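Xylose isomerase domain protein TIM barrel (Planctomyces limnophilus, PDB 3TVA) binds a magnesium ion in a TIM barrel of the xylose isomerase-like family and is probably an isomerase. Local coordinates at residues V207-P219 with Q229-Y243. Residues are numbered along the deposited sequence; the frame is centred on the assembly and turned at random. Where two conformers were deposited one is given.
With MG (magnesium ion), chain C.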
# COMPACT_ATOMS: atom_id res chain seq x y z
N VAL A 207 10.48 -4.53 4.69
CA VAL A 207 9.76 -4.23 3.45
C VAL A 207 9.35 -5.54 2.78
O VAL A 207 10.20 -6.38 2.50
CB VAL A 207 10.67 -3.45 2.47
CG1 VAL A 207 10.01 -3.36 1.09
CG2 VAL A 207 10.97 -2.07 3.02
N ARG A 208 8.04 -5.76 2.63
CA ARG A 208 7.56 -6.94 1.91
C ARG A 208 6.90 -6.69 0.54
O ARG A 208 6.69 -7.63 -0.22
CB ARG A 208 6.56 -7.70 2.80
CG ARG A 208 7.04 -7.95 4.21
CD ARG A 208 7.68 -9.34 4.39
NE ARG A 208 7.71 -9.64 5.82
CZ ARG A 208 6.92 -10.52 6.44
NH1 ARG A 208 6.06 -11.28 5.74
NH2 ARG A 208 7.03 -10.67 7.75
N SER A 209 6.56 -5.44 0.25
CA SER A 209 5.93 -5.09 -1.02
C SER A 209 6.09 -3.60 -1.20
O SER A 209 6.41 -2.90 -0.25
CB SER A 209 4.44 -5.51 -1.09
OG SER A 209 3.68 -4.86 -0.08
N ILE A 210 5.90 -3.09 -2.41
CA ILE A 210 6.11 -1.66 -2.60
C ILE A 210 5.12 -1.06 -3.58
O ILE A 210 4.54 -1.76 -4.40
CB ILE A 210 7.53 -1.34 -3.13
CG1 ILE A 210 7.70 -1.88 -4.55
CG2 ILE A 210 8.65 -1.92 -2.21
CD1 ILE A 210 8.24 -0.86 -5.50
N HIS A 211 4.95 0.25 -3.48
CA HIS A 211 4.24 1.01 -4.49
C HIS A 211 5.21 1.94 -5.21
O HIS A 211 6.09 2.55 -4.59
CB HIS A 211 3.07 1.78 -3.86
CG HIS A 211 1.95 0.88 -3.45
ND1 HIS A 211 0.93 1.28 -2.61
CD2 HIS A 211 1.68 -0.42 -3.75
CE1 HIS A 211 0.10 0.28 -2.40
NE2 HIS A 211 0.53 -0.77 -3.09
N CYS A 212 5.07 2.02 -6.53
CA CYS A 212 5.80 3.00 -7.29
C CYS A 212 4.84 4.14 -7.59
O CYS A 212 3.91 3.99 -8.38
CB CYS A 212 6.32 2.41 -8.60
SG CYS A 212 7.61 1.18 -8.30
N LYS A 213 5.09 5.26 -6.93
CA LYS A 213 4.24 6.44 -7.04
C LYS A 213 5.17 7.63 -6.83
O LYS A 213 6.21 7.50 -6.19
CB LYS A 213 3.14 6.41 -5.99
CG LYS A 213 2.05 7.44 -6.24
CD LYS A 213 1.45 7.99 -4.96
CE LYS A 213 0.60 7.01 -4.27
NZ LYS A 213 0.48 7.30 -2.80
N ASP A 214 4.81 8.80 -7.37
CA ASP A 214 5.69 9.96 -7.28
C ASP A 214 4.92 11.19 -6.77
O ASP A 214 3.70 11.27 -6.92
CB ASP A 214 6.32 10.25 -8.65
CG ASP A 214 7.71 10.91 -8.55
OD1 ASP A 214 8.09 11.41 -7.46
OD2 ASP A 214 8.42 10.93 -9.57
N ALA A 215 5.64 12.15 -6.19
CA ALA A 215 5.00 13.35 -5.68
C ALA A 215 5.97 14.51 -5.58
O ALA A 215 7.19 14.31 -5.55
CB ALA A 215 4.37 13.08 -4.31
N LEU A 216 5.43 15.73 -5.52
CA LEU A 216 6.22 16.94 -5.31
C LEU A 216 6.05 17.38 -3.86
O LEU A 216 4.94 17.32 -3.32
CB LEU A 216 5.74 18.06 -6.24
CG LEU A 216 5.90 17.81 -7.75
CD1 LEU A 216 5.17 18.91 -8.56
CD2 LEU A 216 7.39 17.74 -8.14
N TRP A 217 7.13 17.82 -3.22
CA TRP A 217 7.03 18.38 -1.88
C TRP A 217 6.12 19.60 -1.85
O TRP A 217 6.05 20.36 -2.81
CB TRP A 217 8.41 18.83 -1.37
CG TRP A 217 9.35 17.71 -1.13
CD1 TRP A 217 10.33 17.26 -1.98
CD2 TRP A 217 9.43 16.88 0.03
NE1 TRP A 217 10.99 16.19 -1.41
CE2 TRP A 217 10.46 15.94 -0.18
CE3 TRP A 217 8.71 16.83 1.23
CZ2 TRP A 217 10.80 14.98 0.77
CZ3 TRP A 217 9.04 15.87 2.17
CH2 TRP A 217 10.08 14.96 1.93
N ALA A 218 5.43 19.81 -0.73
CA ALA A 218 4.79 21.10 -0.48
C ALA A 218 5.88 22.15 -0.27
O ALA A 218 7.04 21.79 -0.01
CB ALA A 218 3.90 21.00 0.76
N PRO A 219 5.53 23.45 -0.37
CA PRO A 219 6.50 24.48 0.02
C PRO A 219 7.01 24.22 1.44
O PRO A 219 6.26 23.64 2.23
CB PRO A 219 5.67 25.76 -0.02
CG PRO A 219 4.62 25.48 -1.05
CD PRO A 219 4.29 24.02 -0.92
N GLN A 229 1.95 17.24 -3.78
CA GLN A 229 1.14 16.98 -4.97
C GLN A 229 1.59 15.70 -5.66
O GLN A 229 2.75 15.57 -6.04
CB GLN A 229 1.26 18.15 -5.95
CG GLN A 229 0.49 17.94 -7.25
CD GLN A 229 0.85 18.97 -8.32
OE1 GLN A 229 1.68 19.86 -8.11
NE2 GLN A 229 0.21 18.85 -9.49
N GLU A 230 0.67 14.76 -5.86
CA GLU A 230 1.02 13.53 -6.58
C GLU A 230 1.13 13.84 -8.06
O GLU A 230 0.31 14.58 -8.59
CB GLU A 230 -0.01 12.42 -6.33
CG GLU A 230 0.41 11.10 -6.96
CD GLU A 230 -0.69 10.04 -6.98
OE1 GLU A 230 -1.63 10.12 -6.15
OE2 GLU A 230 -0.61 9.12 -7.83
N VAL A 231 2.14 13.29 -8.73
CA VAL A 231 2.36 13.53 -10.15
C VAL A 231 2.74 12.22 -10.86
O VAL A 231 3.04 11.23 -10.20
CB VAL A 231 3.49 14.57 -10.39
CG1 VAL A 231 3.06 15.94 -9.88
CG2 VAL A 231 4.78 14.12 -9.70
N ALA A 232 2.71 12.23 -12.19
CA ALA A 232 3.07 11.06 -12.99
C ALA A 232 4.47 10.53 -12.63
O ALA A 232 5.38 11.30 -12.33
CB ALA A 232 2.98 11.39 -14.48
N LEU A 233 4.62 9.21 -12.64
CA LEU A 233 5.85 8.57 -12.19
C LEU A 233 7.07 9.14 -12.91
O LEU A 233 7.10 9.21 -14.13
CB LEU A 233 5.78 7.07 -12.43
CG LEU A 233 6.69 6.24 -11.52
CD1 LEU A 233 6.14 6.28 -10.10
CD2 LEU A 233 6.84 4.81 -12.02
N GLY A 234 8.07 9.57 -12.13
CA GLY A 234 9.29 10.11 -12.70
C GLY A 234 9.31 11.62 -12.86
O GLY A 234 10.36 12.19 -13.14
N THR A 235 8.15 12.26 -12.73
CA THR A 235 8.10 13.71 -12.86
C THR A 235 8.13 14.44 -11.52
O THR A 235 8.12 15.67 -11.48
CB THR A 235 6.88 14.19 -13.70
OG1 THR A 235 5.67 13.85 -13.02
CG2 THR A 235 6.90 13.55 -15.08
N GLY A 236 8.18 13.68 -10.43
CA GLY A 236 8.17 14.25 -9.09
C GLY A 236 9.51 14.30 -8.38
O GLY A 236 10.55 14.33 -9.02
N ASP A 237 9.46 14.34 -7.05
CA ASP A 237 10.66 14.46 -6.20
C ASP A 237 11.20 13.15 -5.60
O ASP A 237 12.16 13.19 -4.83
CB ASP A 237 10.42 15.48 -5.09
CG ASP A 237 10.18 16.88 -5.63
OD1 ASP A 237 10.78 17.20 -6.68
OD2 ASP A 237 9.40 17.64 -5.02
N VAL A 238 10.57 12.02 -5.89
CA VAL A 238 11.06 10.76 -5.34
C VAL A 238 12.45 10.38 -5.86
O VAL A 238 13.29 9.98 -5.07
CB VAL A 238 10.08 9.57 -5.52
CG1 VAL A 238 10.76 8.25 -5.11
CG2 VAL A 238 8.83 9.78 -4.69
N GLY A 239 12.77 10.63 -7.13
CA GLY A 239 13.97 9.98 -7.67
C GLY A 239 13.82 8.49 -7.99
O GLY A 239 14.32 7.64 -7.24
N MSE A 240 13.03 8.17 -9.01
CA MSE A 240 12.73 6.78 -9.36
C MSE A 240 13.98 5.90 -9.50
O MSE A 240 14.00 4.77 -9.03
CB MSE A 240 11.88 6.72 -10.63
CG MSE A 240 10.89 5.54 -10.67
SE MSE A 240 9.78 5.25 -9.05
CE MSE A 240 9.29 7.10 -8.62
N GLU A 241 15.02 6.42 -10.15
CA GLU A 241 16.26 5.66 -10.26
C GLU A 241 16.92 5.48 -8.89
O GLU A 241 17.41 4.39 -8.57
CB GLU A 241 17.23 6.28 -11.29
CG GLU A 241 18.49 5.47 -11.43
CD GLU A 241 19.12 5.58 -12.81
OE1 GLU A 241 19.98 4.72 -13.11
OE2 GLU A 241 18.76 6.51 -13.57
N ALA A 242 16.91 6.53 -8.07
CA ALA A 242 17.42 6.43 -6.70
C ALA A 242 16.66 5.39 -5.86
O ALA A 242 17.25 4.62 -5.10
CB ALA A 242 17.40 7.80 -6.03
N TYR A 243 15.34 5.38 -6.02
CA TYR A 243 14.46 4.47 -5.30
C TYR A 243 14.71 3.01 -5.71
O TYR A 243 14.92 2.15 -4.85
CB TYR A 243 13.00 4.86 -5.60
CG TYR A 243 11.90 4.03 -4.98
CD1 TYR A 243 11.94 3.64 -3.65
CD2 TYR A 243 10.77 3.69 -5.73
CE1 TYR A 243 10.90 2.89 -3.09
CE2 TYR A 243 9.73 2.94 -5.18
CZ TYR A 243 9.80 2.55 -3.85
OH TYR A 243 8.75 1.83 -3.29
MG MG C . 0.42 3.52 -1.73
O HOH W 1 10.97 11.15 -9.23
O HOH W 2 2.40 8.90 -9.18
O HOH W 3 12.93 14.26 -1.88
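The buried carboxylate of Asp214 is gripped by the backbone N-H groups of Gly234 and Val238, in the loop that follows strand 229-231. OD1 accepts from Val238 N at 3.0 Å on its syn side and, on its anti side, from Ala215 N of its own strand. OD2 takes Gly234 N at 2.9 Å through its anti lone pair, a weak bond from Gly236 N, and a water that also accepts from Gly239 N. With CG of Asp214 swung away from its backbone N (chi1 -151°), the carboxylate reaches into the loop, whose type II turn runs from Ala232 to Thr235. Asp237 adds bonds in both directions: its OD2 receives Trp217 N at 2.9 Å, while Asp237 N donates almost straight to Ala215 O (2.7 Å, 169°). A second water joins Trp217 NE1 to Asp237 O.

Leu216 and Gln229 form an antiparallel hydrogen-bonded pair, and Leu216 CD1 packs on Val231 CG1 at 3.9 Å. Val231 N donates to Asp214 O at 3.1 Å, and a third water accepts from Asp214 N and donates to Val231 O. On the Ala215 face, Glu230 lays its carboxylate across the aliphatic part of Lys213 but forms a salt bridge with Arg260; Lys213 NZ instead bonds to Asp184. Toward the metal site, Tyr243 OH donates to His211 O at 3.0 Å, from above the carbonyl plane, on the residue whose ND1 binds magnesium together with Glu158, Asp184 and Glu259. Peptide N-H groups and a water thus converge on a buried carboxylate, which would probably stabilise the charged form of Asp214 and tie the loop to the barrel strand that carries a metal ligand.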